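Local coordinates for protein leucine aminopeptidase 1 (Caenorhabditis elegans, PDB 2HC9) that releases N-terminal amino acids, preferably leucine, from peptides as a two-zinc M17 aminopeptidase and probably serves as a digestive enzyme, at residues S62-L67 with Y94-P99; L71-T76 with K98-P103; T297-L302 with E350-T355; V234-E239 with E284-L289. The protein carries 1 engineered substitution. One frame throughout, in Å; residues are numbered along the deposited sequence.

How the interactions relate
Interactions 1 and 2 form one patch of the N-terminal domain, with centres 6 Å apart. Their strands, 63-66 and 72-77, are antiparallel neighbours in one sheet, where H65 O lies 2.8 Å from L74 N, and both contacts end on the chain around K98, whose amine binds a sulfate, probably from the crystallisation liquor. Interactions 3 and 4 lie in the catalytic domain, centres 10 Å apart, on the adjacent strands 297-307 and 232-238; S237 OG of interaction 4 is 2.8 Å from H299 ND1 of interaction 3. The two pairs stand on opposite sides of the chain's centre. Interaction 3 does not reach the zinc site, the C301 side chain being about 11 Å from that of the zinc ligand K252.

Interaction 1: residues S62-L67 with Y94-P99; sequences SGRHPL and YKELKP. With SO4 (sulfate ion), chain E.
In the N-terminal domain of this M17 aminopeptidase, strand 63-66, an edge strand of the sheet within this chain, meets the C-terminal part of helix 90-97 at the surface, through R64 and E96. The R64 guanidinium reaches the backbone: NH1 donates to E96 O at 2.8 Å, in the carbonyl plane and on a lone pair, slightly tilted from the guanidinium plane and with a bent N-H...O angle of 142°. CG of R64 stands anti to the backbone N (chi1 171°) and the chain bends only at chi3, which carries NH1 past the E96 side chain to that carbonyl. Toward the guanidinium the carboxylate offers charge but no hydrogen bond. OE1 lies 3.7 Å from R64 NH1, a long salt bridge well out of the guanidinium plane, the two planes being 63° apart. OE1 also rests 3.5 Å from R64 CB, while OE2 sits 3.6 Å from CA of G63. A water donates to E96 OE2 at 2.7 Å and bonds weakly to S62 OG and K95 NZ. Nearby, K98 NZ holds a sulfate, probably from the crystallisation liquor. R64 thus meets E96 in two ways: one directed bond to the carbonyl O, and probably an undirected attraction to the carboxylate.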
loop_
_atom_site.group_PDB
_atom_site.type_symbol
_atom_site.label_atom_id
_atom_site.label_comp_id
_atom_site.label_asym_id
_atom_site.label_seq_id
_atom_site.Cartn_x
_atom_site.Cartn_y
_atom_site.Cartn_z
ATOM N N SER A 62 37.929 5.597 -21.008
ATOM C CA SER A 62 36.686 6.154 -21.570
ATOM C C SER A 62 36.204 7.388 -20.783
ATOM O O SER A 62 36.643 7.609 -19.648
ATOM C CB SER A 62 35.575 5.112 -21.581
ATOM O OG SER A 62 35.046 4.935 -20.284
ATOM N N GLY A 63 35.302 8.178 -21.377
ATOM C CA GLY A 63 34.792 9.410 -20.757
ATOM C C GLY A 63 34.599 10.587 -21.710
ATOM O O GLY A 63 34.574 10.421 -22.940
ATOM N N ARG A 64 34.443 11.773 -21.131
ATOM C CA ARG A 64 34.264 13.011 -21.877
ATOM C C ARG A 64 35.154 14.103 -21.306
ATOM O O ARG A 64 35.165 14.344 -20.094
ATOM C CB ARG A 64 32.805 13.490 -21.863
ATOM C CG ARG A 64 32.643 14.896 -22.465
ATOM C CD ARG A 64 31.270 15.467 -22.274
ATOM N NE ARG A 64 31.032 15.951 -20.920
ATOM C CZ ARG A 64 30.104 15.458 -20.089
ATOM N NH1 ARG A 64 29.311 14.438 -20.446
ATOM N NH2 ARG A 64 29.975 15.988 -18.879
ATOM N N HIS A 65 35.903 14.761 -22.191
ATOM C CA HIS A 65 36.867 15.764 -21.787
ATOM C C HIS A 65 36.681 17.072 -22.557
ATOM O O HIS A 65 36.692 17.092 -23.789
ATOM C CB HIS A 65 38.281 15.208 -21.949
ATOM C CG HIS A 65 38.588 14.129 -20.958
ATOM N ND1 HIS A 65 38.228 12.815 -21.167
ATOM C CD2 HIS A 65 39.139 14.179 -19.718
ATOM C CE1 HIS A 65 38.575 12.093 -20.115
ATOM N NE2 HIS A 65 39.139 12.894 -19.224
ATOM N N PRO A 66 36.501 18.170 -21.831
ATOM C CA PRO A 66 36.297 19.467 -22.481
ATOM C C PRO A 66 37.603 19.986 -23.114
ATOM O O PRO A 66 38.694 19.827 -22.537
ATOM C CB PRO A 66 35.850 20.364 -21.325
ATOM C CG PRO A 66 36.532 19.739 -20.114
ATOM C CD PRO A 66 36.446 18.255 -20.359
ATOM N N LEU A 67 37.480 20.559 -24.307
ATOM C CA LEU A 67 38.632 21.083 -25.044
ATOM C C LEU A 67 38.601 22.600 -25.103
ATOM O O LEU A 67 39.426 23.231 -25.781
ATOM C CB LEU A 67 38.664 20.503 -26.465
ATOM C CG LEU A 67 38.687 18.972 -26.543
ATOM C CD1 LEU A 67 38.692 18.523 -28.018
ATOM C CD2 LEU A 67 39.886 18.392 -25.785
ATOM N N TYR A 94 26.196 7.931 -26.342
ATOM C CA TYR A 94 24.985 8.580 -25.858
ATOM C C TYR A 94 25.138 9.067 -24.421
ATOM O O TYR A 94 24.776 10.195 -24.111
ATOM C CB TYR A 94 23.799 7.638 -25.956
ATOM C CG TYR A 94 22.467 8.298 -25.624
ATOM C CD1 TYR A 94 21.727 8.943 -26.615
ATOM C CD2 TYR A 94 21.953 8.275 -24.326
ATOM C CE1 TYR A 94 20.481 9.512 -26.335
ATOM C CE2 TYR A 94 20.712 8.878 -24.015
ATOM C CZ TYR A 94 19.981 9.479 -25.025
ATOM O OH TYR A 94 18.747 10.047 -24.743
ATOM N N LYS A 95 25.681 8.219 -23.548
ATOM C CA LYS A 95 25.855 8.598 -22.137
ATOM C C LYS A 95 26.664 9.890 -21.946
ATOM O O LYS A 95 26.340 10.732 -21.099
ATOM C CB LYS A 95 26.537 7.446 -21.377
ATOM C CG LYS A 95 26.739 7.732 -19.894
ATOM C CD LYS A 95 27.405 6.602 -19.159
ATOM C CE LYS A 95 28.862 6.455 -19.574
ATOM N NZ LYS A 95 29.037 5.204 -20.367
ATOM N N GLU A 96 27.737 10.031 -22.721
ATOM C CA GLU A 96 28.640 11.171 -22.587
ATOM C C GLU A 96 28.130 12.405 -23.325
ATOM O O GLU A 96 28.386 13.535 -22.913
ATOM C CB GLU A 96 30.046 10.812 -23.118
ATOM C CG GLU A 96 30.749 9.672 -22.349
ATOM C CD GLU A 96 30.924 9.916 -20.843
ATOM O OE1 GLU A 96 30.766 11.047 -20.361
ATOM O OE2 GLU A 96 31.267 8.942 -20.136
ATOM N N LEU A 97 27.410 12.176 -24.419
ATOM C CA LEU A 97 26.994 13.272 -25.298
ATOM C C LEU A 97 25.656 13.898 -24.867
ATOM O O LEU A 97 25.480 15.112 -24.931
ATOM C CB LEU A 97 26.922 12.791 -26.749
ATOM C CG LEU A 97 26.452 13.778 -27.844
ATOM C CD1 LEU A 97 27.326 15.046 -27.901
ATOM C CD2 LEU A 97 26.370 13.090 -29.216
ATOM N N LYS A 98 24.704 13.067 -24.447
ATOM C CA LYS A 98 23.360 13.572 -24.124
ATOM C C LYS A 98 23.365 14.756 -23.159
ATOM O O LYS A 98 22.581 15.686 -23.350
ATOM C CB LYS A 98 22.440 12.426 -23.632
ATOM C CG LYS A 98 20.977 12.785 -23.458
ATOM C CD LYS A 98 20.335 13.167 -24.792
ATOM C CE LYS A 98 18.927 13.709 -24.575
ATOM N NZ LYS A 98 19.013 15.115 -24.171
ATOM N N PRO A 99 24.249 14.757 -22.129
ATOM C CA PRO A 99 24.312 15.930 -21.247
ATOM C C PRO A 99 24.827 17.223 -21.849
ATOM O O PRO A 99 24.607 18.290 -21.263
ATOM C CB PRO A 99 25.309 15.494 -20.151
ATOM C CG PRO A 99 25.275 14.006 -20.190
ATOM C CD PRO A 99 25.162 13.699 -21.638
HETATM S S SO4 E . 16.882 17.878 -23.718
HETATM O O1 SO4 E . 18.097 17.858 -24.542
HETATM O O2 SO4 E . 15.868 18.733 -24.339
HETATM O O3 SO4 E . 16.403 16.489 -23.579
HETATM O O4 SO4 E . 17.138 18.429 -22.388
HETATM O O HOH W 1 32.119 6.437 -20.838
#

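Interaction 2: residues L71-T76 with K98-P103; sequences LAHLIT and KPINYP. With SO4 (sulfate ion), chain E.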
loop_
_atom_site.group_PDB
_atom_site.type_symbol
_atom_site.label_atom_id
_atom_site.label_comp_id
_atom_site.label_asym_id
_atom_site.label_seq_id
_atom_site.Cartn_x
_atom_site.Cartn_y
_atom_site.Cartn_z
ATOM N N LEU A 71 32.797 25.337 -25.971
ATOM C CA LEU A 71 32.552 25.031 -27.385
ATOM C C LEU A 71 32.986 23.644 -27.837
ATOM O O LEU A 71 32.717 23.251 -28.967
ATOM C CB LEU A 71 33.239 26.055 -28.297
ATOM C CG LEU A 71 32.636 27.457 -28.347
ATOM C CD1 LEU A 71 33.554 28.413 -29.119
ATOM C CD2 LEU A 71 31.208 27.457 -28.888
ATOM N N ALA A 72 33.709 22.900 -27.011
ATOM C CA ALA A 72 34.348 21.698 -27.576
ATOM C C ALA A 72 34.572 20.570 -26.598
ATOM O O ALA A 72 34.891 20.813 -25.429
ATOM C CB ALA A 72 35.680 22.053 -28.262
ATOM N N HIS A 73 34.456 19.338 -27.091
ATOM C CA HIS A 73 34.572 18.138 -26.254
ATOM C C HIS A 73 35.258 17.010 -27.017
ATOM O O HIS A 73 35.064 16.883 -28.228
ATOM C CB HIS A 73 33.171 17.655 -25.856
ATOM C CG HIS A 73 32.428 18.612 -24.984
ATOM N ND1 HIS A 73 31.644 19.627 -25.488
ATOM C CD2 HIS A 73 32.352 18.708 -23.637
ATOM C CE1 HIS A 73 31.113 20.303 -24.487
ATOM N NE2 HIS A 73 31.529 19.768 -23.353
ATOM N N LEU A 74 36.008 16.176 -26.302
ATOM C CA LEU A 74 36.431 14.866 -26.813
ATOM C C LEU A 74 35.677 13.782 -26.024
ATOM O O LEU A 74 35.681 13.785 -24.797
ATOM C CB LEU A 74 37.939 14.681 -26.596
ATOM C CG LEU A 74 38.563 13.303 -26.890
ATOM C CD1 LEU A 74 38.555 13.001 -28.378
ATOM C CD2 LEU A 74 39.987 13.232 -26.389
ATOM N N ILE A 75 35.058 12.862 -26.746
ATOM C CA ILE A 75 34.397 11.705 -26.148
ATOM C C ILE A 75 35.214 10.447 -26.473
ATOM O O ILE A 75 35.378 10.078 -27.638
ATOM C CB ILE A 75 32.930 11.564 -26.647
ATOM C CG1 ILE A 75 32.083 12.726 -26.103
ATOM C CG2 ILE A 75 32.330 10.191 -26.224
ATOM C CD1 ILE A 75 30.621 12.722 -26.657
ATOM N N THR A 76 35.742 9.821 -25.425
ATOM C CA THR A 76 36.449 8.565 -25.564
ATOM C C THR A 76 35.507 7.391 -25.278
ATOM O O THR A 76 34.891 7.316 -24.207
ATOM C CB THR A 76 37.697 8.526 -24.647
ATOM O OG1 THR A 76 38.547 9.644 -24.957
ATOM C CG2 THR A 76 38.474 7.227 -24.840
ATOM N N LYS A 98 24.704 13.067 -24.447
ATOM C CA LYS A 98 23.360 13.572 -24.124
ATOM C C LYS A 98 23.365 14.756 -23.159
ATOM O O LYS A 98 22.581 15.686 -23.350
ATOM C CB LYS A 98 22.440 12.426 -23.632
ATOM C CG LYS A 98 20.977 12.785 -23.458
ATOM C CD LYS A 98 20.335 13.167 -24.792
ATOM C CE LYS A 98 18.927 13.709 -24.575
ATOM N NZ LYS A 98 19.013 15.115 -24.171
ATOM N N PRO A 99 24.249 14.757 -22.129
ATOM C CA PRO A 99 24.312 15.930 -21.247
ATOM C C PRO A 99 24.827 17.223 -21.849
ATOM O O PRO A 99 24.607 18.290 -21.263
ATOM C CB PRO A 99 25.309 15.494 -20.151
ATOM C CG PRO A 99 25.275 14.006 -20.190
ATOM C CD PRO A 99 25.162 13.699 -21.638
ATOM N N ILE A 100 25.564 17.143 -22.955
ATOM C CA ILE A 100 26.201 18.338 -23.480
ATOM C C ILE A 100 25.173 19.358 -23.960
ATOM O O ILE A 100 24.254 19.029 -24.703
ATOM C CB ILE A 100 27.214 18.021 -24.581
ATOM C CG1 ILE A 100 28.376 17.206 -23.996
ATOM C CG2 ILE A 100 27.726 19.322 -25.250
ATOM C CD1 ILE A 100 29.329 16.691 -25.080
ATOM N N ASN A 101 25.360 20.601 -23.523
ATOM C CA ASN A 101 24.618 21.736 -24.066
ATOM C C ASN A 101 25.508 22.662 -24.872
ATOM O O ASN A 101 26.697 22.808 -24.563
ATOM C CB ASN A 101 23.934 22.483 -22.933
ATOM C CG ASN A 101 22.900 21.626 -22.227
ATOM O OD1 ASN A 101 22.189 20.840 -22.854
ATOM N ND2 ASN A 101 22.840 21.751 -20.906
ATOM N N TYR A 102 24.949 23.270 -25.917
ATOM C CA TYR A 102 25.721 24.183 -26.783
ATOM C C TYR A 102 25.342 25.625 -26.419
ATOM O O TYR A 102 24.167 25.908 -26.126
ATOM C CB TYR A 102 25.435 23.897 -28.274
ATOM C CG TYR A 102 25.563 22.435 -28.601
ATOM C CD1 TYR A 102 26.822 21.853 -28.751
ATOM C CD2 TYR A 102 24.424 21.611 -28.729
ATOM C CE1 TYR A 102 26.960 20.508 -29.011
ATOM C CE2 TYR A 102 24.559 20.221 -29.000
ATOM C CZ TYR A 102 25.840 19.692 -29.140
ATOM O OH TYR A 102 26.033 18.353 -29.403
ATOM N N PRO A 103 26.326 26.545 -26.418
ATOM C CA PRO A 103 25.964 27.939 -26.171
ATOM C C PRO A 103 24.823 28.412 -27.059
ATOM O O PRO A 103 24.686 27.983 -28.202
ATOM C CB PRO A 103 27.263 28.709 -26.458
ATOM C CG PRO A 103 28.340 27.707 -26.176
ATOM C CD PRO A 103 27.780 26.374 -26.625
HETATM S S SO4 E . 16.882 17.878 -23.718
HETATM O O1 SO4 E . 18.097 17.858 -24.542
HETATM O O2 SO4 E . 15.868 18.733 -24.339
HETATM O O3 SO4 E . 16.403 16.489 -23.579
HETATM O O4 SO4 E . 17.138 18.429 -22.388
#
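H73 and I100 make the central contact, a CH-pi interaction in which the methyl CD1 of I100 sits over one face of the imidazole, 3.7 Å from the ring centroid and 14° off its normal. The two side chains come from opposite directions. I100 lays its other branch along the same ring: CG2, anti to the backbone N while CG1 lies beside it (chi1 -65°), is 3.6 Å from H73 CE1. In this conformer of H73 both branches therefore touch the imidazole. The remaining contacts are apolar and looser. I75 CD1 approaches I100 CD1 at 4.5 Å, and beyond the imidazole L71 CD2 meets P103 CG at 4.0 Å, their side chains crossing at about a right angle. No hydrogen bond joins the two segments, so dispersion and shape hold them together. R64 of the adjoining strand also touches both H73 and I100, and P103 packs on R58 of a second subunit. Residues 100-103 run 168° from 71-75, nearly opposite. This is the packing of an alpha/beta sheet face beneath a helix-to-strand connection, here leading from helix 90-97 to strand 108-114 of the macro-like N-terminal domain.

Interaction 3: residues T297-L302 with E350-T355; sequences TLHACL and ETLKAT
L352 pushes its CD1 methyl between H299 and C301, and this is the tight side of the contact. CD1 stands over one face of the H299 imidazole in a CH-pi contact, 3.9 Å from the centroid and 24° off the normal, displaced toward the CG side; it is 3.6 Å from H299 CG. The same methyl touches C301 SG at 3.6 Å. L352 CD2 lies farther along the ring, 4.1 Å from H299 CE1. On the looser side a single water links the segments, in the plane of the imidazole at its edge: it is 2.7 Å from H299 NE2 and donates to L352 O at 2.7 Å. The opposite nitrogen, ND1, is hydrogen-bonded to S237 OG, and these two polar partners probably fix the ring's rotation. With an alanine in place of H299, the L352 methyl would probably lose the flat surface under it, and S237 OG and the bridging water their imidazole partner. The contact lies where the chain leaving helix 337-350 heads for strand 356-361, against strand 297-307; V235 of strand 232-238 also touches L352, and A354 packs on A248 of strand 246-254.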
loop_
_atom_site.group_PDB
_atom_site.type_symbol
_atom_site.label_atom_id
_atom_site.label_comp_id
_atom_site.label_asym_id
_atom_site.label_seq_id
_atom_site.Cartn_x
_atom_site.Cartn_y
_atom_site.Cartn_z
ATOM N N THR A 297 9.045 -7.732 -50.506
ATOM C CA THR A 297 7.780 -7.127 -50.194
ATOM C C THR A 297 7.799 -6.823 -48.694
ATOM O O THR A 297 8.239 -7.658 -47.886
ATOM C CB THR A 297 6.618 -8.079 -50.546
ATOM O OG1 THR A 297 6.524 -8.187 -51.979
ATOM C CG2 THR A 297 5.292 -7.555 -49.985
ATOM N N LEU A 298 7.344 -5.620 -48.342
ATOM C CA LEU A 298 7.472 -5.115 -46.965
ATOM C C LEU A 298 6.204 -4.358 -46.624
ATOM O O LEU A 298 5.715 -3.563 -47.439
ATOM C CB LEU A 298 8.684 -4.179 -46.822
ATOM C CG LEU A 298 8.976 -3.650 -45.408
ATOM C CD1 LEU A 298 9.342 -4.817 -44.450
ATOM C CD2 LEU A 298 10.090 -2.567 -45.433
ATOM N N HIS A 299 5.686 -4.586 -45.411
ATOM C CA HIS A 299 4.477 -3.877 -44.957
ATOM C C HIS A 299 4.736 -3.284 -43.561
ATOM O O HIS A 299 5.343 -3.939 -42.709
ATOM C CB HIS A 299 3.275 -4.825 -44.853
ATOM C CG HIS A 299 3.053 -5.692 -46.064
ATOM N ND1 HIS A 299 2.277 -5.292 -47.134
ATOM C CD2 HIS A 299 3.471 -6.950 -46.349
ATOM C CE1 HIS A 299 2.234 -6.266 -48.032
ATOM N NE2 HIS A 299 2.956 -7.281 -47.583
ATOM N N ALA A 300 4.282 -2.056 -43.338
ATOM C CA ALA A 300 4.196 -1.499 -41.972
ATOM C C ALA A 300 2.722 -1.539 -41.586
ATOM O O ALA A 300 1.875 -1.031 -42.332
ATOM C CB ALA A 300 4.743 -0.070 -41.929
ATOM N N CYS A 301 2.405 -2.166 -40.444
ATOM C CA CYS A 301 1.019 -2.281 -40.000
ATOM C C CYS A 301 0.950 -1.636 -38.620
ATOM O O CYS A 301 1.549 -2.146 -37.673
ATOM C CB CYS A 301 0.588 -3.754 -39.857
ATOM S SG CYS A 301 0.782 -4.719 -41.377
ATOM N N LEU A 302 0.248 -0.517 -38.519
ATOM C CA LEU A 302 0.256 0.290 -37.297
ATOM C C LEU A 302 -1.094 0.220 -36.623
ATOM O O LEU A 302 -2.102 0.551 -37.227
ATOM C CB LEU A 302 0.618 1.748 -37.605
ATOM C CG LEU A 302 1.933 1.888 -38.404
ATOM C CD1 LEU A 302 2.216 3.369 -38.607
ATOM C CD2 LEU A 302 3.152 1.183 -37.786
ATOM N N GLU A 350 -3.003 -13.326 -42.598
ATOM C CA GLU A 350 -4.192 -13.754 -43.343
ATOM C C GLU A 350 -4.410 -12.917 -44.605
ATOM O O GLU A 350 -4.641 -13.462 -45.688
ATOM C CB GLU A 350 -5.435 -13.704 -42.428
ATOM C CG GLU A 350 -6.807 -13.845 -43.106
ATOM C CD GLU A 350 -7.103 -15.254 -43.612
ATOM O OE1 GLU A 350 -7.966 -15.394 -44.511
ATOM O OE2 GLU A 350 -6.482 -16.222 -43.123
ATOM N N THR A 351 -4.346 -11.598 -44.454
ATOM C CA THR A 351 -4.681 -10.673 -45.528
ATOM C C THR A 351 -3.456 -10.323 -46.349
ATOM O O THR A 351 -3.490 -10.392 -47.582
ATOM C CB THR A 351 -5.398 -9.424 -45.010
ATOM O OG1 THR A 351 -6.623 -9.834 -44.411
ATOM C CG2 THR A 351 -5.728 -8.463 -46.197
ATOM N N LEU A 352 -2.356 -9.980 -45.684
ATOM C CA LEU A 352 -1.141 -9.618 -46.419
ATOM C C LEU A 352 -0.310 -10.795 -46.908
ATOM O O LEU A 352 0.593 -10.596 -47.716
ATOM C CB LEU A 352 -0.257 -8.662 -45.603
ATOM C CG LEU A 352 -0.988 -7.386 -45.186
ATOM C CD1 LEU A 352 -0.040 -6.495 -44.361
ATOM C CD2 LEU A 352 -1.544 -6.633 -46.443
ATOM N N LYS A 353 -0.601 -12.011 -46.416
ATOM C CA LYS A 353 0.196 -13.199 -46.743
ATOM C C LYS A 353 1.673 -13.068 -46.376
ATOM O O LYS A 353 2.551 -13.641 -47.047
ATOM C CB LYS A 353 0.031 -13.623 -48.218
ATOM C CG LYS A 353 -1.421 -13.591 -48.740
ATOM C CD LYS A 353 -2.321 -14.535 -47.942
ATOM C CE LYS A 353 -3.717 -14.619 -48.522
ATOM N NZ LYS A 353 -4.576 -15.465 -47.614
ATOM N N ALA A 354 1.958 -12.341 -45.294
ATOM C CA ALA A 354 3.348 -12.175 -44.851
ATOM C C ALA A 354 3.816 -13.520 -44.278
ATOM O O ALA A 354 3.045 -14.206 -43.598
ATOM C CB ALA A 354 3.463 -11.072 -43.772
ATOM N N THR A 355 5.066 -13.880 -44.572
ATOM C CA THR A 355 5.674 -15.109 -44.068
ATOM C C THR A 355 6.788 -14.850 -43.059
ATOM O O THR A 355 7.333 -15.781 -42.460
ATOM C CB THR A 355 6.230 -15.932 -45.227
ATOM O OG1 THR A 355 7.133 -15.117 -45.998
ATOM C CG2 THR A 355 5.079 -16.415 -46.106
HETATM O O HOH W 2 2.951 -9.724 -48.735
#

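Interaction 4: residues V234-E239 with E284-L289; sequences VVLSHE and EAYSAL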
loop_
_atom_site.group_PDB
_atom_site.type_symbol
_atom_site.label_atom_id
_atom_site.label_comp_id
_atom_site.label_asym_id
_atom_site.label_seq_id
_atom_site.Cartn_x
_atom_site.Cartn_y
_atom_site.Cartn_z
ATOM N N VAL A 234 -3.489 1.235 -39.815
ATOM C CA VAL A 234 -2.880 1.792 -41.030
ATOM C C VAL A 234 -1.899 0.784 -41.586
ATOM O O VAL A 234 -1.028 0.288 -40.856
ATOM C CB VAL A 234 -2.125 3.101 -40.709
ATOM C CG1 VAL A 234 -1.344 3.622 -41.956
ATOM C CG2 VAL A 234 -3.118 4.160 -40.182
ATOM N N VAL A 235 -2.008 0.502 -42.884
ATOM C CA VAL A 235 -1.047 -0.392 -43.546
ATOM C C VAL A 235 -0.337 0.424 -44.632
ATOM O O VAL A 235 -1.014 1.016 -45.473
ATOM C CB VAL A 235 -1.760 -1.598 -44.210
ATOM C CG1 VAL A 235 -0.727 -2.567 -44.826
ATOM C CG2 VAL A 235 -2.631 -2.331 -43.177
ATOM N N LEU A 236 0.991 0.430 -44.612
ATOM C CA LEU A 236 1.771 0.916 -45.763
ATOM C C LEU A 236 2.384 -0.308 -46.405
ATOM O O LEU A 236 3.110 -1.049 -45.742
ATOM C CB LEU A 236 2.896 1.845 -45.299
ATOM C CG LEU A 236 2.461 2.929 -44.296
ATOM C CD1 LEU A 236 3.672 3.796 -43.949
ATOM C CD2 LEU A 236 1.289 3.773 -44.869
ATOM N N SER A 237 2.107 -0.514 -47.693
ATOM C CA SER A 237 2.649 -1.690 -48.395
ATOM C C SER A 237 3.592 -1.304 -49.527
ATOM O O SER A 237 3.262 -0.424 -50.348
ATOM C CB SER A 237 1.513 -2.561 -48.934
ATOM O OG SER A 237 0.750 -3.101 -47.848
ATOM N N HIS A 238 4.753 -1.970 -49.521
ATOM C CA HIS A 238 5.810 -1.864 -50.539
ATOM C C HIS A 238 5.849 -3.232 -51.218
ATOM O O HIS A 238 6.510 -4.166 -50.750
ATOM C CB HIS A 238 7.141 -1.553 -49.843
ATOM C CG HIS A 238 8.342 -1.541 -50.751
ATOM N ND1 HIS A 238 8.643 -0.476 -51.579
ATOM C CD2 HIS A 238 9.336 -2.450 -50.928
ATOM C CE1 HIS A 238 9.771 -0.728 -52.228
ATOM N NE2 HIS A 238 10.221 -1.912 -51.841
ATOM N N GLU A 239 5.084 -3.358 -52.296
ATOM C CA GLU A 239 4.878 -4.658 -52.928
ATOM C C GLU A 239 5.851 -4.881 -54.070
ATOM O O GLU A 239 5.971 -4.049 -54.978
ATOM C CB GLU A 239 3.415 -4.812 -53.356
ATOM C CG GLU A 239 2.504 -4.733 -52.118
ATOM C CD GLU A 239 1.028 -4.950 -52.391
ATOM O OE1 GLU A 239 0.459 -4.286 -53.286
ATOM O OE2 GLU A 239 0.428 -5.766 -51.659
ATOM N N GLU A 284 9.269 4.277 -38.909
ATOM C CA GLU A 284 10.519 4.912 -39.323
ATOM C C GLU A 284 11.564 3.940 -39.827
ATOM O O GLU A 284 12.383 4.298 -40.678
ATOM C CB GLU A 284 11.074 5.827 -38.220
ATOM C CG GLU A 284 10.069 6.933 -37.804
ATOM C CD GLU A 284 9.772 7.939 -38.927
ATOM O OE1 GLU A 284 10.641 8.126 -39.805
ATOM O OE2 GLU A 284 8.683 8.564 -38.891
ATOM N N ALA A 285 11.520 2.696 -39.341
ATOM C CA ALA A 285 12.290 1.606 -39.981
ATOM C C ALA A 285 11.853 1.362 -41.419
ATOM O O ALA A 285 12.692 1.214 -42.298
ATOM C CB ALA A 285 12.181 0.284 -39.184
ATOM N N TYR A 286 10.543 1.273 -41.636
ATOM C CA TYR A 286 9.981 1.068 -42.965
ATOM C C TYR A 286 10.465 2.193 -43.878
ATOM O O TYR A 286 10.912 1.941 -44.994
ATOM C CB TYR A 286 8.453 1.072 -42.861
ATOM C CG TYR A 286 7.694 0.959 -44.173
ATOM C CD1 TYR A 286 7.350 -0.292 -44.685
ATOM C CD2 TYR A 286 7.304 2.111 -44.891
ATOM C CE1 TYR A 286 6.645 -0.421 -45.855
ATOM C CE2 TYR A 286 6.574 1.995 -46.084
ATOM C CZ TYR A 286 6.245 0.724 -46.549
ATOM O OH TYR A 286 5.537 0.568 -47.716
ATOM N N SER A 287 10.360 3.427 -43.396
ATOM C CA SER A 287 10.809 4.587 -44.162
ATOM C C SER A 287 12.287 4.472 -44.584
ATOM O O SER A 287 12.619 4.630 -45.765
ATOM C CB SER A 287 10.578 5.864 -43.366
ATOM O OG SER A 287 11.090 7.007 -44.050
ATOM N N ALA A 288 13.163 4.181 -43.634
ATOM C CA ALA A 288 14.616 4.084 -43.948
ATOM C C ALA A 288 14.912 2.960 -44.971
ATOM O O ALA A 288 15.713 3.137 -45.896
ATOM C CB ALA A 288 15.418 3.864 -42.660
ATOM N N LEU A 289 14.251 1.809 -44.821
ATOM C CA LEU A 289 14.481 0.671 -45.717
ATOM C C LEU A 289 13.968 0.971 -47.126
ATOM O O LEU A 289 14.627 0.649 -48.111
ATOM C CB LEU A 289 13.791 -0.588 -45.182
ATOM C CG LEU A 289 14.457 -1.171 -43.909
ATOM C CD1 LEU A 289 13.536 -2.213 -43.199
ATOM C CD2 LEU A 289 15.826 -1.776 -44.210
#
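Y286 points its ring from helix 277-290 at strand 232-238, so that the hydroxyl end meets backbone as well as side chains. Its CG, anti to the backbone N (chi1 176°), sends the long axis toward the sheet, and chi2 of 90° sets only how the ring is turned about it. L236 lies obliquely across this ring: its CB is 3.7 Å from Y286 CZ, and its CD1 reaches the CE2 side of the ring at 4.0 Å. On the same side of the ring but nearer its other rim, O of L236 comes 3.6 Å from Y286 CE1, while CB of H238 lies on the opposite side of the ring plane, 3.4 Å from Y286 OH. The phenol oxygen also comes 3.3 Å from C of S237. It is 3.2 Å from H238 N, but the angle is poor and no hydrogen bond forms there. The polar need of the hydroxyl is met instead by S202 OG. H238 starts toward the helix, yet its imidazole swings off, and NE2 is bonded to F294 O. A phenylalanine in place of Y286 would probably keep much of the L236 packing but leave S202 OG without its phenol partner and open a gap beside S237 and H238. The contact is a helix packed on a sheet face: the short axes run 10.8 Å apart, 19° from parallel. Strand 232-238 lies between antiparallel neighbours 203-208 and 297-307; L298 and A300 of the latter also touch Y286, while helix 157-178 packs against E284 and A288.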